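Protein - conserved hypothetical (Bacillus anthracis, PDB 4LES) is of unknown function but folds into a mainly beta protein whose two larger antiparallel sheets pack against each other. Local coordinates at residues V91-V96 with S153-E158; S124-L129 with L169-V174; V138-N143 with T190-V195; Y72-D77 with V85-V90. All coordinates share one frame; numbering follows the deposited sequence.

Contact 1: V91-V96 with S153-E158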
loop_
_atom_site.group_PDB
_atom_site.type_symbol
_atom_site.label_atom_id
_atom_site.label_comp_id
_atom_site.label_asym_id
_atom_site.label_seq_id
_atom_site.Cartn_x
_atom_site.Cartn_y
_atom_site.Cartn_z
ATOM N N VAL A 91 -4.578 5.578 -3.002
ATOM C CA VAL A 91 -5.104 5.998 -4.308
ATOM C C VAL A 91 -6.137 5.019 -4.845
ATOM O O VAL A 91 -5.910 3.825 -4.855
ATOM C CB VAL A 91 -3.972 6.075 -5.336
ATOM C CG1 VAL A 91 -4.500 6.529 -6.697
ATOM C CG2 VAL A 91 -2.912 7.049 -4.840
ATOM N N GLU A 92 -7.264 5.552 -5.287
ATOM C CA GLU A 92 -8.344 4.776 -5.869
ATOM C C GLU A 92 -8.222 4.965 -7.357
ATOM O O GLU A 92 -8.289 6.103 -7.847
ATOM C CB GLU A 92 -9.695 5.318 -5.369
ATOM C CG GLU A 92 -10.913 4.660 -5.980
ATOM C CD GLU A 92 -12.221 5.262 -5.481
ATOM O OE1 GLU A 92 -12.210 6.344 -4.857
ATOM O OE2 GLU A 92 -13.274 4.642 -5.728
ATOM N N ARG A 93 -8.021 3.879 -8.089
ATOM C CA ARG A 93 -7.860 3.985 -9.543
ATOM C C ARG A 93 -8.425 2.848 -10.370
ATOM O O ARG A 93 -8.698 1.774 -9.873
ATOM C CB ARG A 93 -6.388 4.224 -9.904
ATOM C CG ARG A 93 -5.391 3.273 -9.288
ATOM C CD ARG A 93 -3.997 3.888 -9.272
ATOM N NE ARG A 93 -3.336 3.801 -10.557
ATOM C CZ ARG A 93 -2.349 4.589 -10.974
ATOM N NH1 ARG A 93 -1.832 4.391 -12.174
ATOM N NH2 ARG A 93 -1.894 5.587 -10.236
ATOM N N ASP A 94 -8.588 3.141 -11.654
ATOM C CA ASP A 94 -9.152 2.218 -12.663
ATOM C C ASP A 94 -8.166 1.207 -13.257
ATOM O O ASP A 94 -8.578 0.273 -13.921
ATOM C CB ASP A 94 -9.721 3.040 -13.826
ATOM C CG ASP A 94 -8.650 3.927 -14.510
ATOM O OD1 ASP A 94 -7.625 4.283 -13.868
ATOM O OD2 ASP A 94 -8.840 4.287 -15.689
ATOM N N LYS A 95 -6.869 1.405 -13.055
ATOM C CA LYS A 95 -5.881 0.490 -13.611
ATOM C C LYS A 95 -4.479 0.710 -13.046
ATOM O O LYS A 95 -4.199 1.739 -12.402
ATOM C CB LYS A 95 -5.824 0.635 -15.138
ATOM C CG LYS A 95 -5.335 2.001 -15.586
ATOM C CD LYS A 95 -5.240 2.143 -17.098
ATOM C CE LYS A 95 -4.698 3.527 -17.434
ATOM N NZ LYS A 95 -4.525 3.744 -18.892
ATOM N N VAL A 96 -3.613 -0.283 -13.279
ATOM C CA VAL A 96 -2.197 -0.233 -12.883
ATOM C C VAL A 96 -1.374 -0.803 -14.034
ATOM O O VAL A 96 -1.895 -1.567 -14.845
ATOM C CB VAL A 96 -1.883 -1.013 -11.564
ATOM C CG1 VAL A 96 -2.558 -0.360 -10.367
ATOM C CG2 VAL A 96 -2.258 -2.488 -11.681
ATOM N N SER A 153 2.811 -5.647 -8.111
ATOM C CA SER A 153 4.018 -5.753 -8.909
ATOM C C SER A 153 3.932 -4.844 -10.142
ATOM O O SER A 153 4.911 -4.188 -10.495
ATOM C CB SER A 153 4.258 -7.206 -9.321
ATOM O OG SER A 153 5.413 -7.303 -10.128
ATOM N N SER A 154 2.762 -4.807 -10.783
ATOM C CA SER A 154 2.551 -3.962 -11.965
ATOM C C SER A 154 2.646 -2.507 -11.580
ATOM O O SER A 154 3.222 -1.701 -12.313
ATOM C CB SER A 154 1.180 -4.209 -12.568
ATOM O OG SER A 154 0.987 -5.592 -12.743
ATOM N N TYR A 155 2.071 -2.174 -10.427
ATOM C CA TYR A 155 2.106 -0.799 -9.928
ATOM C C TYR A 155 3.527 -0.402 -9.590
ATOM O O TYR A 155 3.910 0.740 -9.798
ATOM C CB TYR A 155 1.215 -0.622 -8.710
ATOM C CG TYR A 155 1.177 0.797 -8.214
ATOM C CD1 TYR A 155 0.341 1.730 -8.804
ATOM C CD2 TYR A 155 1.996 1.213 -7.179
ATOM C CE1 TYR A 155 0.298 3.036 -8.352
ATOM C CE2 TYR A 155 1.973 2.515 -6.727
ATOM C CZ TYR A 155 1.116 3.427 -7.321
ATOM O OH TYR A 155 1.079 4.719 -6.882
ATOM N N ASP A 156 4.310 -1.351 -9.080
ATOM C CA ASP A 156 5.710 -1.077 -8.739
ATOM C C ASP A 156 6.551 -0.792 -9.989
ATOM O O ASP A 156 7.358 0.140 -9.977
ATOM C CB ASP A 156 6.311 -2.210 -7.913
ATOM C CG ASP A 156 5.718 -2.287 -6.498
ATOM O OD1 ASP A 156 5.122 -1.295 -6.012
ATOM O OD2 ASP A 156 5.863 -3.349 -5.862
ATOM N N VAL A 157 6.366 -1.583 -11.050
ATOM C CA VAL A 157 7.057 -1.332 -12.324
ATOM C C VAL A 157 6.535 -0.005 -12.899
ATOM O O VAL A 157 7.306 0.823 -13.381
ATOM C CB VAL A 157 6.866 -2.476 -13.351
ATOM C CG1 VAL A 157 7.495 -2.105 -14.695
ATOM C CG2 VAL A 157 7.478 -3.768 -12.822
ATOM N N GLU A 158 5.228 0.199 -12.829
ATOM C CA GLU A 158 4.638 1.445 -13.271
ATOM C C GLU A 158 5.382 2.648 -12.661
ATOM O O GLU A 158 5.613 3.646 -13.340
ATOM C CB GLU A 158 3.167 1.490 -12.885
ATOM C CG GLU A 158 2.496 2.805 -13.234
ATOM C CD GLU A 158 1.062 2.863 -12.786
ATOM O OE1 GLU A 158 0.488 1.815 -12.440
ATOM O OE2 GLU A 158 0.517 3.975 -12.783
#
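The guanidinium of Arg93 carries the edge of the Tyr155 ring over one of its faces. The two planes are 86° apart, so the pair is perpendicular and not stacked. Arg93 NH2 lies in the plane of the tyrosine ring, 3.9 Å from Tyr155 CE1. At the edge of the guanidinium, and in its plane, Arg93 NE donates to Lys95 O at 2.9 Å. This bond is almost perfectly straight (179°) and limits rotation of the group. Glu158 approaches obliquely and forms a salt bridge, with OE2 2.5 Å from Arg93 NH1. That distance is short and its exact value is doubtful. The carboxylate is turned well away from the guanidinium plane. Glu158 gets there fully stretched, with CG anti to the backbone N (chi1 176°), while the Arg93 chain bends at chi3.

The contact joins helix 149-158 to the end of strand 83-96, in the four-stranded antiparallel sheet. Tyr155 also leans on Val114 of the neighbouring strand 110-121, and its hydroxyl is hydrogen-bonded to Glu116.

Val96 supplies the apolar half. Its CG1 sits 3.9 Å from Tyr155 CD1, coming obliquely to the ring. The other branch, CG2, is 3.9 Å from Ser154 CB. Ser154 OG is hydrogen-bonded to Trp150 O, one turn back in the helix. Glu158 OE1 lies 3.4 Å from Val96 CA and accepts a hydrogen bond from Gly97 N, so both carboxylate oxygens are engaged. Arg93 NH2 makes a further salt bridge to a bound phosphate, probably from the crystallisation liquor.

Contact 2: S124-L129 with L169-V174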
loop_
_atom_site.group_PDB
_atom_site.type_symbol
_atom_site.label_atom_id
_atom_site.label_comp_id
_atom_site.label_asym_id
_atom_site.label_seq_id
_atom_site.Cartn_x
_atom_site.Cartn_y
_atom_site.Cartn_z
ATOM N N SER A 124 20.302 -0.585 14.790
ATOM C CA SER A 124 21.698 -0.512 14.377
ATOM C C SER A 124 22.174 -1.811 13.753
ATOM O O SER A 124 23.358 -1.957 13.451
ATOM C CB SER A 124 22.562 -0.173 15.583
ATOM O OG SER A 124 22.307 -1.093 16.627
ATOM N N GLU A 125 21.256 -2.756 13.572
ATOM C CA GLU A 125 21.569 -4.032 12.930
ATOM C C GLU A 125 20.675 -4.298 11.744
ATOM O O GLU A 125 19.581 -3.761 11.672
ATOM C CB GLU A 125 21.396 -5.176 13.902
ATOM C CG GLU A 125 22.601 -5.408 14.779
ATOM C CD GLU A 125 22.368 -6.543 15.737
ATOM O OE1 GLU A 125 21.211 -6.684 16.204
ATOM O OE2 GLU A 125 23.334 -7.278 16.029
ATOM N N PRO A 126 21.146 -5.128 10.800
ATOM C CA PRO A 126 20.254 -5.450 9.709
ATOM C C PRO A 126 19.084 -6.204 10.298
ATOM O O PRO A 126 19.241 -6.922 11.268
ATOM C CB PRO A 126 21.095 -6.356 8.813
ATOM C CG PRO A 126 22.507 -5.987 9.127
ATOM C CD PRO A 126 22.495 -5.683 10.593
HETATM N N MSE A 127 17.905 -6.009 9.733
HETATM C CA MSE A 127 16.709 -6.689 10.208
HETATM C C MSE A 127 16.085 -7.316 9.000
HETATM O O MSE A 127 16.241 -6.818 7.886
HETATM C CB MSE A 127 15.746 -5.711 10.881
HETATM C CG MSE A 127 16.362 -4.947 12.068
HETATM SE SE MSE A 127 17.058 -6.120 13.504
HETATM C CE MSE A 127 15.825 -7.634 13.222
ATOM N N LYS A 128 15.355 -8.403 9.208
ATOM C CA LYS A 128 14.724 -9.126 8.119
ATOM C C LYS A 128 13.470 -8.439 7.623
ATOM O O LYS A 128 12.662 -7.924 8.408
ATOM C CB LYS A 128 14.358 -10.524 8.564
ATOM C CG LYS A 128 15.532 -11.297 9.153
ATOM C CD LYS A 128 15.149 -12.718 9.523
ATOM C CE LYS A 128 14.682 -13.513 8.308
ATOM N NZ LYS A 128 14.567 -14.968 8.617
ATOM N N LEU A 129 13.311 -8.487 6.305
ATOM C CA LEU A 129 12.185 -7.940 5.594
ATOM C C LEU A 129 10.898 -8.554 6.142
ATOM O O LEU A 129 9.858 -7.891 6.219
ATOM C CB LEU A 129 12.329 -8.298 4.111
ATOM C CG LEU A 129 11.683 -7.421 3.070
ATOM C CD1 LEU A 129 12.367 -6.065 3.112
ATOM C CD2 LEU A 129 11.814 -8.054 1.688
ATOM N N LEU A 169 16.952 -5.456 5.547
ATOM C CA LEU A 169 17.220 -4.038 5.379
ATOM C C LEU A 169 18.367 -3.715 6.268
ATOM O O LEU A 169 18.430 -4.175 7.405
ATOM C CB LEU A 169 16.097 -3.135 5.826
ATOM C CG LEU A 169 14.761 -3.131 5.141
ATOM C CD1 LEU A 169 14.048 -4.433 5.468
ATOM C CD2 LEU A 169 13.965 -1.916 5.629
ATOM N N LYS A 170 19.253 -2.881 5.772
ATOM C CA LYS A 170 20.391 -2.475 6.539
ATOM C C LYS A 170 20.013 -1.347 7.462
ATOM O O LYS A 170 18.997 -0.684 7.243
ATOM C CB LYS A 170 21.509 -2.069 5.600
ATOM C CG LYS A 170 22.079 -3.271 4.870
ATOM C CD LYS A 170 23.377 -2.933 4.177
ATOM C CE LYS A 170 24.106 -4.195 3.776
ATOM N NZ LYS A 170 25.350 -3.840 3.056
ATOM N N PRO A 171 20.822 -1.127 8.512
ATOM C CA PRO A 171 20.553 -0.044 9.455
ATOM C C PRO A 171 20.332 1.283 8.733
ATOM O O PRO A 171 21.208 1.735 8.016
ATOM C CB PRO A 171 21.827 0.020 10.305
ATOM C CG PRO A 171 22.475 -1.302 10.153
ATOM C CD PRO A 171 22.015 -1.915 8.875
ATOM N N GLY A 172 19.157 1.885 8.903
ATOM C CA GLY A 172 18.837 3.171 8.263
ATOM C C GLY A 172 18.293 3.051 6.844
ATOM O O GLY A 172 17.918 4.055 6.240
ATOM N N GLU A 173 18.231 1.829 6.317
ATOM C CA GLU A 173 17.753 1.602 4.955
ATOM C C GLU A 173 16.214 1.641 4.886
ATOM O O GLU A 173 15.524 1.235 5.814
ATOM C CB GLU A 173 18.289 0.269 4.417
ATOM C CG GLU A 173 18.049 0.090 2.926
ATOM C CD GLU A 173 18.409 -1.298 2.401
ATOM O OE1 GLU A 173 19.295 -1.978 2.982
ATOM O OE2 GLU A 173 17.785 -1.694 1.382
ATOM N N VAL A 174 15.693 2.153 3.775
ATOM C CA VAL A 174 14.255 2.273 3.570
ATOM C C VAL A 174 13.804 1.313 2.470
ATOM O O VAL A 174 14.464 1.169 1.459
ATOM C CB VAL A 174 13.870 3.699 3.172
ATOM C CG1 VAL A 174 12.364 3.824 3.070
ATOM C CG2 VAL A 174 14.394 4.713 4.180
#
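Leu169 sets its CG beside its backbone N, anti to the carbonyl carbon (chi1 -65°), and Leu129 sets its CG beside its own carbonyl carbon (chi1 -154°). Each torsion directs its chain towards the other, and the CD1 methyls meet. The two side chains cross at about a right angle. Leu129 CD1 and Leu169 CD1 are modelled 3.3 Å apart, tighter than normal, so the detail of this touch is doubtful.

Next to it, Met127 and Leu169 form one antiparallel hydrogen-bonded pair. Met127 N donates to Leu169 O at 3.0 Å, and Leu169 N returns a bond to Met127 O at 2.8 Å. Met127 is present as selenomethionine. Pro126 CA lies 3.2 Å from Leu169 O in a CA-H...O contact.

Beyond the pair, the chain 169-174 folds into a type II beta turn from Lys170 to Glu173. Glu173 OE1 accepts from Lys170 N at 2.9 Å, reached from above the carboxylate plane. Gly172 takes the positive phi of this turn. Pro171, at the second position, lays its ring CG and CD against the facing loop: its CG is 3.5 Å from Ser124 O, and its CD is 4.1 Å from Pro126 CG.

Asn121 ND2 donates to both Glu125 O and Leu169 O, tying this small two-stranded sheet to strand 110-121. Leu169 O therefore has two N-H donors. Two backbone bonds set the pairing, Leu169 is the buried residue, and the prolines pack at the exposed surface.

Contact 3: V138-N143 with T190-V195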
loop_
_atom_site.group_PDB
_atom_site.type_symbol
_atom_site.label_atom_id
_atom_site.label_comp_id
_atom_site.label_asym_id
_atom_site.label_seq_id
_atom_site.Cartn_x
_atom_site.Cartn_y
_atom_site.Cartn_z
ATOM N N VAL A 138 -8.412 -1.372 5.828
ATOM C CA VAL A 138 -9.496 -1.901 6.664
ATOM C C VAL A 138 -10.750 -1.078 6.497
ATOM O O VAL A 138 -10.679 0.161 6.400
ATOM C CB VAL A 138 -9.103 -1.901 8.141
ATOM C CG1 VAL A 138 -10.179 -2.562 8.999
ATOM C CG2 VAL A 138 -7.785 -2.626 8.326
ATOM N N ASP A 139 -11.898 -1.761 6.436
ATOM C CA ASP A 139 -13.184 -1.067 6.260
ATOM C C ASP A 139 -13.840 -0.797 7.603
ATOM O O ASP A 139 -13.264 -1.101 8.631
ATOM C CB ASP A 139 -14.106 -1.838 5.301
ATOM C CG ASP A 139 -14.531 -3.205 5.817
ATOM O OD1 ASP A 139 -14.560 -3.458 7.039
ATOM O OD2 ASP A 139 -14.883 -4.033 4.960
ATOM N N GLU A 140 -15.037 -0.216 7.601
ATOM C CA GLU A 140 -15.737 0.094 8.857
ATOM C C GLU A 140 -16.245 -1.180 9.585
ATOM O O GLU A 140 -16.560 -1.130 10.759
ATOM C CB GLU A 140 -16.865 1.120 8.622
ATOM C CG GLU A 140 -17.967 0.638 7.692
ATOM C CD GLU A 140 -18.826 1.759 7.102
ATOM O OE1 GLU A 140 -18.483 2.954 7.244
ATOM O OE2 GLU A 140 -19.850 1.435 6.465
ATOM N N ASN A 141 -16.296 -2.313 8.889
ATOM C CA ASN A 141 -16.703 -3.580 9.504
ATOM C C ASN A 141 -15.508 -4.397 9.989
ATOM O O ASN A 141 -15.649 -5.568 10.313
ATOM C CB ASN A 141 -17.493 -4.396 8.507
ATOM C CG ASN A 141 -18.724 -3.681 8.049
ATOM O OD1 ASN A 141 -18.968 -3.543 6.852
ATOM N ND2 ASN A 141 -19.485 -3.168 9.001
ATOM N N ASP A 142 -14.332 -3.768 10.010
ATOM C CA ASP A 142 -13.087 -4.380 10.470
ATOM C C ASP A 142 -12.557 -5.525 9.611
ATOM O O ASP A 142 -11.788 -6.360 10.076
ATOM C CB ASP A 142 -13.164 -4.750 11.959
ATOM C CG ASP A 142 -13.079 -3.523 12.859
ATOM O OD1 ASP A 142 -12.043 -2.817 12.810
ATOM O OD2 ASP A 142 -14.030 -3.268 13.623
ATOM N N ASN A 143 -12.953 -5.562 8.348
ATOM C CA ASN A 143 -12.370 -6.526 7.446
ATOM C C ASN A 143 -11.061 -5.903 7.005
ATOM O O ASN A 143 -11.036 -4.740 6.592
ATOM C CB ASN A 143 -13.246 -6.768 6.244
ATOM C CG ASN A 143 -14.552 -7.417 6.606
ATOM O OD1 ASN A 143 -14.585 -8.512 7.177
ATOM N ND2 ASN A 143 -15.642 -6.754 6.262
ATOM N N THR A 190 -18.780 4.606 -0.613
ATOM C CA THR A 190 -19.796 4.986 0.377
ATOM C C THR A 190 -19.445 4.715 1.829
ATOM O O THR A 190 -20.137 5.196 2.714
ATOM C CB THR A 190 -21.134 4.292 0.100
ATOM O OG1 THR A 190 -20.948 2.870 0.130
ATOM C CG2 THR A 190 -21.662 4.711 -1.243
ATOM N N GLY A 191 -18.393 3.956 2.097
ATOM C CA GLY A 191 -18.049 3.659 3.480
ATOM C C GLY A 191 -16.847 4.391 4.028
ATOM O O GLY A 191 -16.161 5.137 3.306
ATOM N N LYS A 192 -16.614 4.185 5.325
ATOM C CA LYS A 192 -15.427 4.690 6.008
ATOM C C LYS A 192 -14.304 3.650 5.859
ATOM O O LYS A 192 -14.539 2.430 5.960
ATOM C CB LYS A 192 -15.716 4.961 7.467
ATOM C CG LYS A 192 -16.775 6.039 7.638
ATOM C CD LYS A 192 -17.070 6.341 9.088
ATOM C CE LYS A 192 -18.126 7.431 9.157
ATOM N NZ LYS A 192 -18.577 7.675 10.551
ATOM N N TRP A 193 -13.096 4.137 5.598
ATOM C CA TRP A 193 -11.941 3.285 5.393
ATOM C C TRP A 193 -10.755 3.778 6.194
ATOM O O TRP A 193 -10.654 4.954 6.547
ATOM C CB TRP A 193 -11.635 3.152 3.891
ATOM C CG TRP A 193 -12.716 2.390 3.187
ATOM C CD1 TRP A 193 -13.951 2.864 2.829
ATOM C CD2 TRP A 193 -12.686 1.012 2.793
ATOM N NE1 TRP A 193 -14.688 1.865 2.233
ATOM C CE2 TRP A 193 -13.937 0.720 2.196
ATOM C CE3 TRP A 193 -11.720 0.001 2.874
ATOM C CZ2 TRP A 193 -14.254 -0.546 1.686
ATOM C CZ3 TRP A 193 -12.033 -1.266 2.368
ATOM C CH2 TRP A 193 -13.293 -1.524 1.776
ATOM N N TYR A 194 -9.870 2.842 6.498
ATOM C CA TYR A 194 -8.736 3.109 7.343
ATOM C C TYR A 194 -7.512 2.361 6.878
ATOM O O TYR A 194 -7.596 1.383 6.110
ATOM C CB TYR A 194 -9.046 2.603 8.771
ATOM C CG TYR A 194 -10.351 3.088 9.342
ATOM C CD1 TYR A 194 -11.542 2.470 9.006
ATOM C CD2 TYR A 194 -10.395 4.175 10.220
ATOM C CE1 TYR A 194 -12.763 2.922 9.520
ATOM C CE2 TYR A 194 -11.605 4.624 10.757
ATOM C CZ TYR A 194 -12.783 3.997 10.397
ATOM O OH TYR A 194 -13.977 4.428 10.895
ATOM N N VAL A 195 -6.362 2.832 7.333
ATOM C CA VAL A 195 -5.112 2.098 7.143
ATOM C C VAL A 195 -4.631 1.729 8.551
ATOM O O VAL A 195 -4.518 2.605 9.420
ATOM C CB VAL A 195 -4.043 2.880 6.383
ATOM C CG1 VAL A 195 -2.744 2.095 6.394
ATOM C CG2 VAL A 195 -4.493 3.126 4.937
#
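Val138 and Tyr194 form an antiparallel hydrogen-bonded pair. Val138 N donates to Tyr194 O at 2.9 Å, and Tyr194 N to Val138 O at 2.8 Å. A type I beta turn runs from Asp139 to Asp142. Asp142, its last residue, has a positive phi. The other segment arrives from helix 185-190 through Gly191.

Asp139 and Trp193 project to the same face of the sheet. Asp139 CB sits over the six-membered ring of Trp193, 3.6 Å from Trp193 CH2 and only 10° off the ring normal in a CH-pi contact. The Asp139 carboxylate turns back to its own loop: OD2 receives Asn143 ND2 on its syn lone pair at 3.1 Å, and OD1 accepts Asn143 N. OD2 is also hydrogen-bonded to Tyr145 OH, the main partner of this carboxylate outside the loop. Trp193 NE1 is bonded to Lys187 O, which anchors the indole to the preceding helix.

Glu140 reaches across with CG tucked between its N and carbonyl carbon (chi1 63°). Its OE1 accepts from Lys192 N at 2.9 Å, from well above the carboxylate plane. On the other face, the Tyr194 ring presents its edge to Val138 O, with CD1 3.6 Å away. Lys202 makes a cation-pi contact with the same ring.

This is the join between outer strand 135-139 and middle strand 193-197 of the three-stranded antiparallel sheet, with a type I turn, whose Asp139 carboxylate holds Asn143, following the outer strand.

Contact 4: Y72-D77 with V85-V90. With PO4 (phosphate ion), chain E; EOH (ethanol), chain D.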
loop_
_atom_site.group_PDB
_atom_site.type_symbol
_atom_site.label_atom_id
_atom_site.label_comp_id
_atom_site.label_asym_id
_atom_site.label_seq_id
_atom_site.Cartn_x
_atom_site.Cartn_y
_atom_site.Cartn_z
ATOM N N TYR A 72 -5.999 10.146 -1.592
ATOM C CA TYR A 72 -6.167 10.428 -0.151
ATOM C C TYR A 72 -4.766 10.510 0.493
ATOM O O TYR A 72 -4.079 9.479 0.662
ATOM C CB TYR A 72 -6.975 9.335 0.505
ATOM C CG TYR A 72 -8.322 9.145 -0.089
ATOM C CD1 TYR A 72 -8.498 8.329 -1.192
ATOM C CD2 TYR A 72 -9.423 9.772 0.440
ATOM C CE1 TYR A 72 -9.732 8.150 -1.767
ATOM C CE2 TYR A 72 -10.684 9.609 -0.130
ATOM C CZ TYR A 72 -10.828 8.802 -1.239
ATOM O OH TYR A 72 -12.077 8.619 -1.823
ATOM N N ALA A 73 -4.312 11.723 0.770
ATOM C CA ALA A 73 -2.993 11.940 1.375
ATOM C C ALA A 73 -3.002 11.520 2.829
ATOM O O ALA A 73 -3.973 11.742 3.523
ATOM C CB ALA A 73 -2.566 13.401 1.261
ATOM N N VAL A 74 -1.951 10.842 3.267
ATOM C CA VAL A 74 -1.826 10.447 4.687
ATOM C C VAL A 74 -0.578 11.146 5.140
ATOM O O VAL A 74 -0.632 11.973 6.032
ATOM C CB VAL A 74 -1.726 8.918 4.893
ATOM C CG1 VAL A 74 -1.487 8.559 6.358
ATOM C CG2 VAL A 74 -2.989 8.246 4.408
ATOM N N ASN A 75 0.557 10.837 4.517
ATOM C CA ASN A 75 1.826 11.508 4.869
ATOM C C ASN A 75 2.148 11.518 6.351
ATOM O O ASN A 75 2.504 12.552 6.912
ATOM C CB ASN A 75 1.838 12.930 4.290
ATOM C CG ASN A 75 1.773 12.923 2.768
ATOM O OD1 ASN A 75 0.983 13.633 2.154
ATOM N ND2 ASN A 75 2.568 12.061 2.166
ATOM N N LYS A 76 2.044 10.341 6.969
ATOM C CA LYS A 76 2.362 10.154 8.383
ATOM C C LYS A 76 3.329 9.014 8.595
ATOM O O LYS A 76 3.280 8.023 7.870
ATOM C CB LYS A 76 1.101 9.869 9.196
ATOM C CG LYS A 76 0.127 11.019 9.134
ATOM C CD LYS A 76 -1.066 10.879 10.062
ATOM C CE LYS A 76 -2.063 11.990 9.719
ATOM N NZ LYS A 76 -3.212 11.948 10.648
ATOM N N ASP A 77 4.190 9.165 9.596
ATOM C CA ASP A 77 5.192 8.177 9.951
ATOM C C ASP A 77 4.740 7.552 11.291
ATOM O O ASP A 77 4.289 8.253 12.190
ATOM C CB ASP A 77 6.561 8.880 10.023
ATOM C CG ASP A 77 7.742 7.918 10.100
ATOM O OD1 ASP A 77 7.529 6.684 10.207
ATOM O OD2 ASP A 77 8.897 8.422 10.053
ATOM N N VAL A 85 7.415 3.259 9.893
ATOM C CA VAL A 85 6.642 3.008 8.698
ATOM C C VAL A 85 5.941 4.277 8.248
ATOM O O VAL A 85 5.172 4.862 9.002
ATOM C CB VAL A 85 5.586 1.918 8.960
ATOM C CG1 VAL A 85 4.719 1.719 7.732
ATOM C CG2 VAL A 85 6.258 0.612 9.370
ATOM N N THR A 86 6.221 4.717 7.032
ATOM C CA THR A 86 5.591 5.912 6.494
ATOM C C THR A 86 4.495 5.503 5.544
ATOM O O THR A 86 4.708 4.641 4.683
ATOM C CB THR A 86 6.606 6.763 5.731
ATOM O OG1 THR A 86 7.601 7.205 6.639
ATOM C CG2 THR A 86 5.935 7.991 5.112
ATOM N N VAL A 87 3.308 6.072 5.732
ATOM C CA VAL A 87 2.195 5.870 4.822
ATOM C C VAL A 87 2.047 7.185 4.062
ATOM O O VAL A 87 1.819 8.238 4.645
ATOM C CB VAL A 87 0.900 5.491 5.541
ATOM C CG1 VAL A 87 -0.228 5.299 4.538
ATOM C CG2 VAL A 87 1.116 4.191 6.304
ATOM N N LYS A 88 2.195 7.130 2.751
ATOM C CA LYS A 88 2.181 8.357 1.983
ATOM C C LYS A 88 0.807 8.695 1.522
ATOM O O LYS A 88 0.275 9.717 1.863
ATOM C CB LYS A 88 3.135 8.237 0.817
ATOM C CG LYS A 88 4.559 7.994 1.267
ATOM C CD LYS A 88 5.461 7.802 0.058
ATOM C CE LYS A 88 6.897 7.691 0.506
ATOM N NZ LYS A 88 7.829 7.416 -0.626
ATOM N N ARG A 89 0.200 7.825 0.758
ATOM C CA ARG A 89 -1.123 8.102 0.297
ATOM C C ARG A 89 -1.828 6.837 -0.061
ATOM O O ARG A 89 -1.215 5.769 -0.153
ATOM C CB ARG A 89 -1.074 9.032 -0.893
ATOM C CG ARG A 89 -0.165 8.570 -1.996
ATOM C CD ARG A 89 -0.170 9.559 -3.197
ATOM N NE ARG A 89 0.498 8.850 -4.273
ATOM C CZ ARG A 89 0.380 9.076 -5.583
ATOM N NH1 ARG A 89 -0.384 10.053 -6.061
ATOM N NH2 ARG A 89 1.057 8.293 -6.421
ATOM N N VAL A 90 -3.140 6.969 -0.225
ATOM C CA VAL A 90 -3.986 5.875 -0.655
ATOM C C VAL A 90 -4.593 6.391 -1.954
ATOM O O VAL A 90 -5.051 7.530 -1.996
ATOM C CB VAL A 90 -5.088 5.561 0.357
ATOM C CG1 VAL A 90 -6.050 4.543 -0.214
ATOM C CG2 VAL A 90 -4.484 5.078 1.672
HETATM P P PO4 E . -0.245 9.076 -9.698
HETATM O O1 PO4 E . -0.696 7.921 -8.831
HETATM O O2 PO4 E . -1.113 10.287 -9.487
HETATM O O3 PO4 E . 1.159 9.417 -9.311
HETATM O O4 PO4 E . -0.304 8.674 -11.147
HETATM C C1 EOH D . 12.468 8.727 10.406
HETATM C C2 EOH D . 13.715 8.273 11.139
HETATM O O EOH D . 11.586 7.619 10.182
#
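Val74 packs on Val87 and Val90 at the apolar centre of the beta hairpin formed by strands 69-79 and 83-96. Val74 CB lies 3.9 Å from Val87 CG1, and the two side chains meet at a slant. Val74 CG2 faces Val90 CG2 more loosely, at 4.4 Å. Val87 and Val90 also touch Val197 and Val195 of strand 193-197, so this face packs on the three-stranded sheet, in a sandwich-like arrangement.

The strands run antiparallel, at 173°, but their register slips by one residue. Asn75 and Lys76 both face Val87 in a G1 beta bulge, and Asn75 takes the left-handed backbone conformation this bulge uses. Lys88 O accepts from two consecutive amides, Val74 N and Asn75 N, both reaching it from the same face of its carbonyl plane. Regular pairs flank the bulge, Ala73 with Arg89 on one side and Asp77 with Thr86 on the other. At one end, the edge of the Tyr72 ring is turned to Val90 O, with CD1 3.6 Å away.

The polar groups lie farther out. Lys76 and Lys88 make salt bridges to Glu203 and Glu118. Asp77 OD2 is 2.8 Å from the oxygen of a bound ethanol, probably from the crystallisation liquor, whose single hydroxyl proton could go to Asp77 or Asp84. The Asp77 carboxylate carbon lies beside the Thr86 hydroxyl, the side chains crossing at an oblique angle.

Arg89 extends from CG to NE and leads away from residues 72-77. Glu116 pairs with its NE and Glu71 with its NH1. Its NH2 donates to phosphate O3 at 3.1 Å (159°), with the phosphorus in the guanidinium plane.

Contacts 1 and 4 share strand 83-96, their centres about 17 Å apart. Arg93 of contact 1 and Arg89 of contact 4 reach the same phosphate. Contact 1 is buried and joins this strand to a helix by charge and apolar packing. Contact 4 is partly buried, and backbone bonds and valines dominate it. Contact 3 belongs to the three-stranded sheet; it meets contact 4 where Val195 CG2 lies 3.8 Å from Val90 CG2. Contact 2 lies at the surface, its centre about 20 Å from the centre of the chain, and touches none of the others. Contacts 2 and 3 lie on opposite sides of that centre, with prolines in one and aromatic rings in the other.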